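PDB 5JBL: prohead core protein protease from Enterobacteria phage T4, which acts as a serine protease of the prohead inner core, activated by autocatalytic cleavage, that processes prohead proteins so that space is freed for the phage DNA. Local coordinates for residues L64-V69 / Y76-L81; E91-K96 / I117-M122; R161-L166 / K181-V186. The protein carries 3 engineered substitutions. One frame throughout, in Å; residues are numbered along the deposited sequence.

Followed from the N terminus, the three contacts lie in series, neither nesting nor crossing. Contact 1 closes a short loop, in which strand 53-65 leads through the brief strand 74-75 to the start of helix 78-93. Contact 2 opens where that helix ends and closes on strand 115-125, so both ends of one helix are tied to the same antiparallel sheet. Contact 3 pairs strands 157-168 and 181-189, in the other, mixed sheet, and closes the loop that carries strand 174-176. The three also meet one another: the engineered Leu-64 packs on Met-122 and Leu-182, Ile-119 reaches Gly-185, and Gln-92 probably donates a hydrogen bond to the carbonyl of Thr-183.

Contact 1 (L64-V69 / Y76-L81); sequences LQAEVV and YPKRIL. Engineered in segment 64-69: Leu-64 (natural residue Met).
Leu-81, on the first turn of helix 78-93, packs on Leu-64 and Ala-66, at and just past the end of strand 53-65, and forms the tight side of this contact. Its CG stands anti to the backbone N (chi1 -164°), which brings both methyls to these two residues: CD2 rests 4.0 Å from CB of Ala-66, and CD1 lies 4.1 Å from CD2 of the engineered Leu-64. A methyl side chain suits Ala-66, because CA of Lys-78 and O of Tyr-76 also crowd its CB. Trp-124 and Val-129 of the neighbouring strands complete the apolar surroundings.

The other side is polar and more open. Glu-67 turns the backbone through positive phi and sends its N-H to O of Tyr-76, at 2.9 Å. Its side chain, bent at chi2 (-69°), then folds back over the helix start, where OE2 accepts from N of Lys-78 at 2.7 Å. The donor meets the anti side of the carboxylate, 28° out of its plane. Between the two segments sits a water that accepts from N of Tyr-76 (2.6 Å) and donates to O of Gln-65 (3.0 Å) and O of Val-68 (2.7 Å). Tyr-76 itself directs its hydroxyl to Glu-28, a residue of an inferred autolysis site.

Pro-77 occupies the N-cap, just before the helix, where proline fits because it has no N-H to donate and none is required. The first N-H of the helix, that of Lys-78, goes to the Glu-67 carboxylate, whose negative charge is probably favoured by the positive end of the helix dipole.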
ATOM      1  N   LEU C  64     -17.556   1.152 -25.995  1.00 21.06           N
ATOM      2  CA  LEU C  64     -18.596   0.131 -26.037  1.00 23.76           C
ATOM      3  C   LEU C  64     -19.079  -0.002 -27.475  1.00 22.21           C
ATOM      4  O   LEU C  64     -18.913   0.908 -28.293  1.00 23.05           O
ATOM      5  CB  LEU C  64     -19.790   0.468 -25.124  1.00 26.73           C
ATOM      6  CG  LEU C  64     -19.549   0.663 -23.623  1.00 31.54           C
ATOM      7  CD1 LEU C  64     -19.300   2.135 -23.324  1.00 27.65           C
ATOM      8  CD2 LEU C  64     -20.707   0.132 -22.805  1.00 31.96           C
ATOM      9  N   GLN C  65     -19.697  -1.139 -27.778  1.00 24.50           N
ATOM     10  CA  GLN C  65     -20.186  -1.409 -29.125  1.00 17.52           C
ATOM     11  C   GLN C  65     -21.564  -2.039 -29.086  1.00 23.94           C
ATOM     12  O   GLN C  65     -21.784  -2.995 -28.340  1.00 23.32           O
ATOM     13  CB  GLN C  65     -19.246  -2.336 -29.877  1.00 21.40           C
ATOM     14  CG  GLN C  65     -17.883  -1.753 -30.103  1.00 31.31           C
ATOM     15  CD  GLN C  65     -17.013  -2.683 -30.897  1.00 34.25           C
ATOM     16  OE1 GLN C  65     -16.441  -3.621 -30.348  1.00 37.00           O
ATOM     17  NE2 GLN C  65     -16.942  -2.460 -32.205  1.00 40.63           N
ATOM     18  N   ALA C  66     -22.469  -1.527 -29.924  1.00 19.51           N
ATOM     19  CA  ALA C  66     -23.805  -2.070 -30.108  1.00 27.04           C
ATOM     20  C   ALA C  66     -23.842  -2.969 -31.336  1.00 28.28           C
ATOM     21  O   ALA C  66     -23.017  -2.850 -32.247  1.00 31.30           O
ATOM     22  CB  ALA C  66     -24.833  -0.942 -30.279  1.00 28.73           C
ATOM     23  N   GLU C  67     -24.808  -3.886 -31.331  1.00 23.30           N
ATOM     24  CA  GLU C  67     -25.192  -4.667 -32.512  1.00 30.04           C
ATOM     25  C   GLU C  67     -24.057  -5.554 -33.011  1.00 31.23           C
ATOM     26  O   GLU C  67     -23.992  -5.882 -34.196  1.00 37.15           O
ATOM     27  CB  GLU C  67     -25.685  -3.754 -33.637  1.00 30.63           C
ATOM     28  CG  GLU C  67     -26.909  -2.931 -33.286  1.00 44.74           C
ATOM     29  CD  GLU C  67     -28.164  -3.774 -33.124  1.00 49.11           C
ATOM     30  OE1 GLU C  67     -28.211  -4.907 -33.660  1.00 52.55           O
ATOM     31  OE2 GLU C  67     -29.115  -3.296 -32.466  1.00 47.38           O
ATOM     32  N   VAL C  68     -23.145  -5.946 -32.126  1.00 28.50           N
ATOM     33  CA  VAL C  68     -22.123  -6.925 -32.467  1.00 33.72           C
ATOM     34  C   VAL C  68     -22.015  -7.938 -31.336  1.00 30.91           C
ATOM     35  O   VAL C  68     -22.221  -7.612 -30.164  1.00 30.68           O
ATOM     36  CB  VAL C  68     -20.756  -6.268 -32.749  1.00 34.31           C
ATOM     37  CG1 VAL C  68     -20.824  -5.437 -34.016  1.00 37.40           C
ATOM     38  CG2 VAL C  68     -20.326  -5.418 -31.587  1.00 34.46           C
ATOM     39  N   VAL C  69     -21.727  -9.186 -31.697  1.00 30.27           N
ATOM     40  CA  VAL C  69     -21.433 -10.205 -30.695  1.00 29.30           C
ATOM     41  C   VAL C  69     -20.039  -9.945 -30.139  1.00 30.09           C
ATOM     42  O   VAL C  69     -19.045 -10.009 -30.873  1.00 25.51           O
ATOM     43  CB  VAL C  69     -21.549 -11.612 -31.299  1.00 30.25           C
ATOM     44  CG1 VAL C  69     -21.238 -12.682 -30.245  1.00 29.75           C
ATOM     45  CG2 VAL C  69     -22.931 -11.813 -31.878  1.00 27.01           C
ATOM     46  N   TYR C  76     -25.417  -6.201 -27.522  1.00 22.47           N
ATOM     47  CA  TYR C  76     -26.199  -5.108 -26.965  1.00 20.29           C
ATOM     48  C   TYR C  76     -27.009  -4.457 -28.079  1.00 21.60           C
ATOM     49  O   TYR C  76     -26.420  -3.814 -28.956  1.00 22.89           O
ATOM     50  CB  TYR C  76     -25.285  -4.077 -26.299  1.00 23.39           C
ATOM     51  CG  TYR C  76     -24.703  -4.531 -24.984  1.00 22.75           C
ATOM     52  CD1 TYR C  76     -23.730  -5.522 -24.936  1.00 20.17           C
ATOM     53  CD2 TYR C  76     -25.132  -3.973 -23.790  1.00 21.82           C
ATOM     54  CE1 TYR C  76     -23.207  -5.953 -23.729  1.00 18.79           C
ATOM     55  CE2 TYR C  76     -24.618  -4.386 -22.592  1.00 20.06           C
ATOM     56  CZ  TYR C  76     -23.657  -5.367 -22.561  1.00 23.28           C
ATOM     57  OH  TYR C  76     -23.173  -5.756 -21.339  1.00 24.41           O
ATOM     58  N   PRO C  77     -28.335  -4.592 -28.105  1.00 23.28           N
ATOM     59  CA  PRO C  77     -29.122  -3.919 -29.153  1.00 29.01           C
ATOM     60  C   PRO C  77     -28.970  -2.405 -29.077  1.00 26.79           C
ATOM     61  O   PRO C  77     -28.823  -1.831 -27.993  1.00 26.86           O
ATOM     62  CB  PRO C  77     -30.563  -4.362 -28.857  1.00 30.28           C
ATOM     63  CG  PRO C  77     -30.411  -5.681 -28.111  1.00 24.99           C
ATOM     64  CD  PRO C  77     -29.160  -5.488 -27.273  1.00 25.07           C
ATOM     65  N   LYS C  78     -29.020  -1.748 -30.247  1.00 26.62           N
ATOM     66  CA  LYS C  78     -28.642  -0.334 -30.295  1.00 28.50           C
ATOM     67  C   LYS C  78     -29.568   0.535 -29.449  1.00 28.12           C
ATOM     68  O   LYS C  78     -29.102   1.427 -28.725  1.00 29.91           O
ATOM     69  CB  LYS C  78     -28.616   0.184 -31.732  1.00 38.47           C
ATOM     70  CG  LYS C  78     -28.038   1.599 -31.773  1.00 44.18           C
ATOM     71  CD  LYS C  78     -27.643   2.069 -33.153  1.00 54.81           C
ATOM     72  CE  LYS C  78     -26.869   3.376 -33.067  1.00 57.50           C
ATOM     73  NZ  LYS C  78     -26.758   4.029 -34.399  1.00 63.09           N
ATOM     74  N   ARG C  79     -30.876   0.297 -29.528  1.00 32.56           N
ATOM     75  CA  ARG C  79     -31.827   1.102 -28.768  1.00 44.45           C
ATOM     76  C   ARG C  79     -31.579   0.975 -27.266  1.00 38.81           C
ATOM     77  O   ARG C  79     -31.695   1.956 -26.518  1.00 34.74           O
ATOM     78  CB  ARG C  79     -33.252   0.680 -29.137  1.00 49.91           C
ATOM     79  CG  ARG C  79     -34.387   1.507 -28.555  1.00 64.36           C
ATOM     80  CD  ARG C  79     -35.723   1.079 -29.179  1.00 74.62           C
ATOM     81  NE  ARG C  79     -36.873   1.484 -28.375  1.00 79.36           N
ATOM     82  CZ  ARG C  79     -38.136   1.188 -28.669  1.00 85.08           C
ATOM     83  NH1 ARG C  79     -38.423   0.480 -29.755  1.00 86.05           N
ATOM     84  NH2 ARG C  79     -39.116   1.599 -27.874  1.00 87.65           N
ATOM     85  N   ILE C  80     -31.213  -0.224 -26.813  1.00 31.75           N
ATOM     86  CA  ILE C  80     -31.003  -0.449 -25.386  1.00 27.46           C
ATOM     87  C   ILE C  80     -29.730   0.231 -24.910  1.00 26.89           C
ATOM     88  O   ILE C  80     -29.703   0.848 -23.835  1.00 26.89           O
ATOM     89  CB  ILE C  80     -30.987  -1.962 -25.099  1.00 27.39           C
ATOM     90  CG1 ILE C  80     -32.386  -2.534 -25.364  1.00 28.91           C
ATOM     91  CG2 ILE C  80     -30.471  -2.255 -23.689  1.00 22.40           C
ATOM     92  CD1 ILE C  80     -32.486  -4.031 -25.316  1.00 32.46           C
ATOM     93  N   LEU C  81     -28.650   0.131 -25.692  1.00 26.57           N
ATOM     94  CA  LEU C  81     -27.405   0.777 -25.286  1.00 23.02           C
ATOM     95  C   LEU C  81     -27.493   2.291 -25.422  1.00 26.50           C
ATOM     96  O   LEU C  81     -26.839   3.015 -24.658  1.00 23.48           O
ATOM     97  CB  LEU C  81     -26.223   0.253 -26.102  1.00 21.69           C
ATOM     98  CG  LEU C  81     -24.826   0.550 -25.559  1.00 24.02           C
ATOM     99  CD1 LEU C  81     -24.592   0.008 -24.131  1.00 22.17           C
ATOM    100  CD2 LEU C  81     -23.788   0.037 -26.513  1.00 20.41           C
TER
HETATM  101  O   HOH W   1     -23.257  -5.523 -28.847  1.00 21.10           O

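Contact 2 (E91-K96 / I117-M122); sequences EQVLTK and IIIEDM
Val-93 points from the last turn of helix 78-93 at strand 115-125, and its two methyls do different work. With CG1 anti to the backbone N (chi1 179°), that methyl rests on the backbone of Glu-120, 3.7 Å from its O. CG2 turns to the neighbouring apolar side chains: it meets CG2 of Ile-119 at 4.0 Å, the two branched side chains slanting across each other, and approaches SD of Met-122 at 4.3 Å. A compact branched residue suits this place, since one methyl can lie over a peptide while the other joins the hydrophobic layer.

Beside this packing a single water spans the gap between backbones, donating to O of Val-93 (2.9 Å) and to O of Ile-119 (2.7 Å). The same carbonyl of Val-93 also accepts from N of Lys-96, in the turn that ends the helix. Lys-96 takes positive phi there, as the closing residue of a Schellman motif. CD1 of Ile-118 lies 4.0 Å from O of Lys-96. The long lysine chain bends (chi1 and chi2 both -56°) on the exposed side, and its NZ stays 6.3 Å from OE2 of Glu-120, too far for a salt bridge; in that carboxylate OE1 makes a salt bridge to Arg-132 and OE2 a hydrogen bond with the Tyr-58 hydroxyl.

Glu-120 and Asp-121 together face Arg-132 of strand 128-135 in a classic beta bulge. Tyr-88 of the same helix and Ala-98 pack on Val-93 and Ile-119, Val-186 of strand 181-189 also touches Ile-119, and Gly-153 of a neighbouring subunit packs on Lys-96 and Ile-118.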
ATOM      1  N   GLU C  91     -26.233  10.964 -15.621  1.00 20.95           N
ATOM      2  CA  GLU C  91     -26.072  10.667 -14.205  1.00 26.91           C
ATOM      3  C   GLU C  91     -24.619  10.730 -13.743  1.00 21.83           C
ATOM      4  O   GLU C  91     -24.361  11.072 -12.585  1.00 22.07           O
ATOM      5  CB  GLU C  91     -26.650   9.285 -13.910  1.00 27.70           C
ATOM      6  CG  GLU C  91     -28.176   9.253 -13.932  1.00 47.63           C
ATOM      7  CD  GLU C  91     -28.737   7.841 -14.050  1.00 62.99           C
ATOM      8  OE1 GLU C  91     -29.797   7.672 -14.693  1.00 70.46           O
ATOM      9  OE2 GLU C  91     -28.118   6.901 -13.506  1.00 67.85           O
ATOM     10  N   GLN C  92     -23.659  10.417 -14.606  1.00 25.56           N
ATOM     11  CA  GLN C  92     -22.280  10.313 -14.136  1.00 19.47           C
ATOM     12  C   GLN C  92     -21.307  11.207 -14.887  1.00 18.74           C
ATOM     13  O   GLN C  92     -20.491  11.892 -14.252  1.00 19.85           O
ATOM     14  CB  GLN C  92     -21.810   8.858 -14.210  1.00 15.88           C
ATOM     15  CG  GLN C  92     -22.524   7.929 -13.241  1.00 19.41           C
ATOM     16  CD  GLN C  92     -21.706   6.688 -12.929  1.00 20.74           C
ATOM     17  OE1 GLN C  92     -20.480   6.762 -12.780  1.00 19.59           O
ATOM     18  NE2 GLN C  92     -22.377   5.537 -12.838  1.00 20.21           N
ATOM     19  N   VAL C  93     -21.349  11.223 -16.219  1.00 20.77           N
ATOM     20  CA  VAL C  93     -20.336  11.975 -16.963  1.00 20.83           C
ATOM     21  C   VAL C  93     -20.493  13.470 -16.718  1.00 20.51           C
ATOM     22  O   VAL C  93     -19.550  14.143 -16.283  1.00 17.68           O
ATOM     23  CB  VAL C  93     -20.410  11.641 -18.464  1.00 22.89           C
ATOM     24  CG1 VAL C  93     -19.365  12.456 -19.234  1.00 23.71           C
ATOM     25  CG2 VAL C  93     -20.203  10.133 -18.681  1.00 21.96           C
ATOM     26  N   LEU C  94     -21.696  14.011 -16.960  1.00 20.23           N
ATOM     27  CA  LEU C  94     -21.918  15.446 -16.818  1.00 20.60           C
ATOM     28  C   LEU C  94     -21.881  15.910 -15.363  1.00 25.63           C
ATOM     29  O   LEU C  94     -21.689  17.107 -15.106  1.00 23.68           O
ATOM     30  CB  LEU C  94     -23.258  15.824 -17.470  1.00 22.14           C
ATOM     31  CG  LEU C  94     -23.249  15.590 -18.986  1.00 22.19           C
ATOM     32  CD1 LEU C  94     -24.584  15.975 -19.653  1.00 23.92           C
ATOM     33  CD2 LEU C  94     -22.060  16.332 -19.624  1.00 22.55           C
ATOM     34  N   THR C  95     -22.096  15.010 -14.408  1.00 23.09           N
ATOM     35  CA  THR C  95     -22.005  15.355 -12.992  1.00 25.87           C
ATOM     36  C   THR C  95     -20.598  15.177 -12.435  1.00 20.04           C
ATOM     37  O   THR C  95     -20.390  15.395 -11.230  1.00 21.75           O
ATOM     38  CB  THR C  95     -22.988  14.505 -12.181  1.00 23.65           C
ATOM     39  OG1 THR C  95     -22.642  13.124 -12.331  1.00 24.83           O
ATOM     40  CG2 THR C  95     -24.423  14.711 -12.688  1.00 28.77           C
ATOM     41  N   LYS C  96     -19.635  14.803 -13.287  1.00 18.35           N
ATOM     42  CA  LYS C  96     -18.225  14.643 -12.915  1.00 17.32           C
ATOM     43  C   LYS C  96     -18.025  13.492 -11.920  1.00 16.73           C
ATOM     44  O   LYS C  96     -17.187  13.564 -11.030  1.00 19.59           O
ATOM     45  CB  LYS C  96     -17.654  15.951 -12.362  1.00 19.54           C
ATOM     46  CG  LYS C  96     -17.785  17.151 -13.301  1.00 21.52           C
ATOM     47  CD  LYS C  96     -17.140  16.866 -14.641  1.00 27.12           C
ATOM     48  CE  LYS C  96     -17.149  18.094 -15.540  1.00 46.33           C
ATOM     49  NZ  LYS C  96     -16.506  17.816 -16.860  1.00 51.33           N
ATOM     50  N   ILE C 117      -9.240   6.387 -13.689  1.00 12.63           N
ATOM     51  CA  ILE C 117      -9.591   7.243 -14.814  1.00 11.66           C
ATOM     52  C   ILE C 117     -10.896   7.949 -14.508  1.00 12.03           C
ATOM     53  O   ILE C 117     -11.676   7.524 -13.654  1.00 13.00           O
ATOM     54  CB  ILE C 117      -9.748   6.465 -16.148  1.00 17.01           C
ATOM     55  CG1 ILE C 117     -10.845   5.409 -16.042  1.00 21.41           C
ATOM     56  CG2 ILE C 117      -8.476   5.804 -16.539  1.00 15.94           C
ATOM     57  CD1 ILE C 117     -12.176   5.869 -16.653  1.00 30.04           C
ATOM     58  N   ILE C 118     -11.151   9.026 -15.246  1.00 12.33           N
ATOM     59  CA  ILE C 118     -12.452   9.671 -15.221  1.00 14.42           C
ATOM     60  C   ILE C 118     -12.869   9.954 -16.658  1.00 18.20           C
ATOM     61  O   ILE C 118     -12.087  10.492 -17.447  1.00 16.42           O
ATOM     62  CB  ILE C 118     -12.445  10.947 -14.354  1.00 12.17           C
ATOM     63  CG1 ILE C 118     -13.851  11.557 -14.311  1.00 20.81           C
ATOM     64  CG2 ILE C 118     -11.381  11.966 -14.840  1.00 12.20           C
ATOM     65  CD1 ILE C 118     -14.037  12.624 -13.244  1.00 18.86           C
ATOM     66  N   ILE C 119     -14.096   9.572 -17.002  1.00 11.87           N
ATOM     67  CA  ILE C 119     -14.625   9.791 -18.343  1.00 12.42           C
ATOM     68  C   ILE C 119     -15.105  11.231 -18.459  1.00 13.89           C
ATOM     69  O   ILE C 119     -15.943  11.679 -17.670  1.00 19.05           O
ATOM     70  CB  ILE C 119     -15.763   8.801 -18.653  1.00 12.45           C
ATOM     71  CG1 ILE C 119     -15.201   7.379 -18.728  1.00 20.13           C
ATOM     72  CG2 ILE C 119     -16.512   9.216 -19.950  1.00 13.34           C
ATOM     73  CD1 ILE C 119     -16.234   6.294 -19.036  1.00 22.58           C
ATOM     74  N   GLU C 120     -14.585  11.961 -19.461  1.00 16.33           N
ATOM     75  CA  GLU C 120     -14.957  13.354 -19.684  1.00 17.40           C
ATOM     76  C   GLU C 120     -16.027  13.532 -20.749  1.00 18.80           C
ATOM     77  O   GLU C 120     -16.727  14.549 -20.733  1.00 21.59           O
ATOM     78  CB  GLU C 120     -13.737  14.190 -20.108  1.00 21.25           C
ATOM     79  CG  GLU C 120     -12.576  14.054 -19.161  1.00 27.67           C
ATOM     80  CD  GLU C 120     -11.539  15.143 -19.360  1.00 33.47           C
ATOM     81  OE1 GLU C 120     -11.409  15.656 -20.492  1.00 36.77           O
ATOM     82  OE2 GLU C 120     -10.858  15.481 -18.374  1.00 29.44           O
ATOM     83  N   ASP C 121     -16.167  12.587 -21.669  1.00 16.37           N
ATOM     84  CA  ASP C 121     -17.126  12.763 -22.754  1.00 19.91           C
ATOM     85  C   ASP C 121     -17.339  11.417 -23.416  1.00 16.53           C
ATOM     86  O   ASP C 121     -16.445  10.564 -23.426  1.00 21.04           O
ATOM     87  CB  ASP C 121     -16.640  13.795 -23.784  1.00 33.25           C
ATOM     88  CG  ASP C 121     -17.783  14.399 -24.605  1.00 47.84           C
ATOM     89  OD1 ASP C 121     -17.529  15.351 -25.374  1.00 54.68           O
ATOM     90  OD2 ASP C 121     -18.934  13.923 -24.488  1.00 46.35           O
ATOM     91  N   MET C 122     -18.540  11.218 -23.926  1.00 19.85           N
ATOM     92  CA  MET C 122     -18.871  10.019 -24.686  1.00 20.76           C
ATOM     93  C   MET C 122     -19.737  10.447 -25.850  1.00 27.31           C
ATOM     94  O   MET C 122     -20.497  11.405 -25.734  1.00 24.94           O
ATOM     95  CB  MET C 122     -19.605   8.945 -23.857  1.00 21.65           C
ATOM     96  CG  MET C 122     -18.757   8.326 -22.759  1.00 27.90           C
ATOM     97  SD  MET C 122     -19.643   7.152 -21.717  1.00 34.54           S
ATOM     98  CE  MET C 122     -19.714   5.730 -22.782  1.00 39.66           C
TER
HETATM   99  O   HOH W   2     -17.224  12.666 -15.468  1.00 20.12           O

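Contact 3 (R161-L166 / K181-V186); sequences RGLGSL and KLTVGV
A classic beta bulge close to the active site sets Thr-183 and Val-184 against Arg-161. Carbonyl O of Arg-161 accepts both N of Thr-183 (3.0 Å) and N of Val-184 (3.2 Å), reaching it from the same face of its plane. In return N of Arg-161 donates almost straight to O of Val-184, at 2.9 Å and in the carbonyl plane. Beyond the bulge Leu-163 and Lys-181 form a regular hydrogen-bonded pair, N of Leu-163 lying 2.8 Å from O of Lys-181 and N of Lys-181 bonding back to O of Leu-163. Gly-162 lies between, and without a side chain its CA comes within 3.1 Å of O of Lys-181.

On the face shared by Arg-161 and Val-184 the two side chains run side by side. Methyl CG2 of Val-184 sits over the centre of the guanidinium, 3.6 Å above its plane, the arginine's bend at chi3 (-107°) turning the flat group onto it. The guanidinium is held by salt bridges from NE to Asp-187 and from NH2 to Glu-101, while NH1 donates to the carbonyls of Arg-107 and Asn-109. An arginine suits this buried place because each of its three nitrogens finds an acceptor; its side chain lies about 5 Å from that of Ala-104 and about 6 Å from that of Ala-159, both changed active-site residues. Thr-183 OG1 bonds with O of Ala-108, in the same loop.

On the reverse face Leu-182 touches Ser-160. Strand 24-29 pairs with strand 157-168 through Gly-162, and Tyr-88 OH of helix 78-93 hydrogen-bonds with Gly-185 N just past the bulge.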
ATOM      1  N   ARG C 161     -18.973  -2.015 -16.975  1.00 18.68           N
ATOM      2  CA  ARG C 161     -19.777  -2.709 -15.977  1.00 20.46           C
ATOM      3  C   ARG C 161     -21.226  -2.240 -16.044  1.00 20.84           C
ATOM      4  O   ARG C 161     -21.501  -1.054 -16.248  1.00 24.49           O
ATOM      5  CB  ARG C 161     -19.232  -2.480 -14.556  1.00 19.45           C
ATOM      6  CG  ARG C 161     -17.847  -3.038 -14.297  1.00 22.31           C
ATOM      7  CD  ARG C 161     -17.486  -2.896 -12.829  1.00 21.51           C
ATOM      8  NE  ARG C 161     -16.504  -1.849 -12.612  1.00 17.13           N
ATOM      9  CZ  ARG C 161     -16.276  -1.258 -11.448  1.00 19.58           C
ATOM     10  NH1 ARG C 161     -16.985  -1.589 -10.376  1.00 20.35           N
ATOM     11  NH2 ARG C 161     -15.336  -0.326 -11.364  1.00 22.04           N
ATOM     12  N   GLY C 162     -22.162  -3.162 -15.860  1.00 20.55           N
ATOM     13  CA  GLY C 162     -23.548  -2.746 -15.866  1.00 22.00           C
ATOM     14  C   GLY C 162     -24.410  -3.803 -15.218  1.00 21.60           C
ATOM     15  O   GLY C 162     -23.925  -4.856 -14.797  1.00 19.82           O
ATOM     16  N   LEU C 163     -25.713  -3.514 -15.159  1.00 16.75           N
ATOM     17  CA  LEU C 163     -26.694  -4.402 -14.559  1.00 21.94           C
ATOM     18  C   LEU C 163     -27.775  -4.712 -15.581  1.00 22.53           C
ATOM     19  O   LEU C 163     -28.363  -3.796 -16.162  1.00 25.53           O
ATOM     20  CB  LEU C 163     -27.325  -3.778 -13.308  1.00 26.34           C
ATOM     21  CG  LEU C 163     -26.362  -3.471 -12.161  1.00 29.01           C
ATOM     22  CD1 LEU C 163     -27.033  -2.580 -11.126  1.00 29.74           C
ATOM     23  CD2 LEU C 163     -25.853  -4.761 -11.526  1.00 24.20           C
ATOM     24  N   GLY C 164     -28.038  -5.991 -15.798  1.00 20.89           N
ATOM     25  CA  GLY C 164     -29.071  -6.355 -16.751  1.00 23.60           C
ATOM     26  C   GLY C 164     -29.302  -7.848 -16.755  1.00 21.09           C
ATOM     27  O   GLY C 164     -28.838  -8.569 -15.870  1.00 27.86           O
ATOM     28  N   SER C 165     -30.029  -8.305 -17.773  1.00 27.32           N
ATOM     29  CA  SER C 165     -30.332  -9.718 -17.941  1.00 25.82           C
ATOM     30  C   SER C 165     -30.141 -10.084 -19.407  1.00 29.17           C
ATOM     31  O   SER C 165     -30.037  -9.215 -20.277  1.00 24.50           O
ATOM     32  CB  SER C 165     -31.751 -10.049 -17.468  1.00 33.72           C
ATOM     33  OG  SER C 165     -32.722  -9.243 -18.115  1.00 36.03           O
ATOM     34  N   LEU C 166     -30.103 -11.389 -19.676  1.00 24.88           N
ATOM     35  CA  LEU C 166     -29.746 -11.915 -20.984  1.00 23.60           C
ATOM     36  C   LEU C 166     -30.824 -12.872 -21.465  1.00 28.45           C
ATOM     37  O   LEU C 166     -31.482 -13.543 -20.667  1.00 28.82           O
ATOM     38  CB  LEU C 166     -28.394 -12.644 -20.926  1.00 28.44           C
ATOM     39  CG  LEU C 166     -27.230 -11.828 -20.360  1.00 27.33           C
ATOM     40  CD1 LEU C 166     -25.995 -12.706 -20.155  1.00 26.80           C
ATOM     41  CD2 LEU C 166     -26.914 -10.674 -21.298  1.00 24.38           C
ATOM     42  N   LYS C 181     -28.600  -1.250 -17.498  1.00 21.33           N
ATOM     43  CA  LYS C 181     -28.136  -0.023 -16.874  1.00 26.20           C
ATOM     44  C   LYS C 181     -26.614  -0.030 -16.867  1.00 23.77           C
ATOM     45  O   LYS C 181     -25.995  -0.991 -16.402  1.00 23.80           O
ATOM     46  CB  LYS C 181     -28.695   0.122 -15.457  1.00 34.30           C
ATOM     47  CG  LYS C 181     -28.099   1.294 -14.690  1.00 42.59           C
ATOM     48  CD  LYS C 181     -28.714   1.434 -13.307  1.00 54.53           C
ATOM     49  CE  LYS C 181     -28.341   2.763 -12.663  1.00 66.02           C
ATOM     50  NZ  LYS C 181     -28.582   2.741 -11.193  1.00 74.99           N
ATOM     51  N   LEU C 182     -26.013   1.022 -17.408  1.00 20.37           N
ATOM     52  CA  LEU C 182     -24.563   1.150 -17.434  1.00 19.36           C
ATOM     53  C   LEU C 182     -24.113   1.815 -16.135  1.00 23.40           C
ATOM     54  O   LEU C 182     -24.538   2.928 -15.834  1.00 17.39           O
ATOM     55  CB  LEU C 182     -24.136   1.981 -18.648  1.00 18.90           C
ATOM     56  CG  LEU C 182     -22.626   2.144 -18.865  1.00 18.88           C
ATOM     57  CD1 LEU C 182     -22.006   0.775 -19.121  1.00 19.49           C
ATOM     58  CD2 LEU C 182     -22.371   3.071 -20.039  1.00 21.60           C
ATOM     59  N   THR C 183     -23.262   1.149 -15.360  1.00 20.98           N
ATOM     60  CA  THR C 183     -22.850   1.721 -14.082  1.00 23.95           C
ATOM     61  C   THR C 183     -21.409   2.206 -14.056  1.00 17.58           C
ATOM     62  O   THR C 183     -21.093   3.099 -13.273  1.00 16.13           O
ATOM     63  CB  THR C 183     -23.070   0.718 -12.936  1.00 24.60           C
ATOM     64  OG1 THR C 183     -22.317  -0.477 -13.163  1.00 19.17           O
ATOM     65  CG2 THR C 183     -24.546   0.367 -12.813  1.00 25.42           C
ATOM     66  N   VAL C 184     -20.524   1.627 -14.865  1.00 17.34           N
ATOM     67  CA  VAL C 184     -19.160   2.122 -15.018  1.00 17.79           C
ATOM     68  C   VAL C 184     -18.809   2.016 -16.491  1.00 14.69           C
ATOM     69  O   VAL C 184     -18.787   0.909 -17.042  1.00 19.83           O
ATOM     70  CB  VAL C 184     -18.141   1.330 -14.175  1.00 16.43           C
ATOM     71  CG1 VAL C 184     -16.733   1.879 -14.413  1.00 17.56           C
ATOM     72  CG2 VAL C 184     -18.508   1.385 -12.696  1.00 12.22           C
ATOM     73  N   GLY C 185     -18.528   3.153 -17.131  1.00 16.31           N
ATOM     74  CA  GLY C 185     -18.296   3.141 -18.566  1.00 17.82           C
ATOM     75  C   GLY C 185     -16.975   2.498 -18.959  1.00 26.47           C
ATOM     76  O   GLY C 185     -16.901   1.797 -19.977  1.00 19.45           O
ATOM     77  N   VAL C 186     -15.914   2.736 -18.178  1.00 17.71           N
ATOM     78  CA  VAL C 186     -14.572   2.241 -18.499  1.00 15.77           C
ATOM     79  C   VAL C 186     -13.808   1.890 -17.226  1.00 19.54           C
ATOM     80  O   VAL C 186     -13.633   2.734 -16.346  1.00 19.45           O
ATOM     81  CB  VAL C 186     -13.738   3.263 -19.302  1.00 16.60           C
ATOM     82  CG1 VAL C 186     -12.261   2.785 -19.356  1.00 18.39           C
ATOM     83  CG2 VAL C 186     -14.294   3.417 -20.692  1.00 24.04           C
TER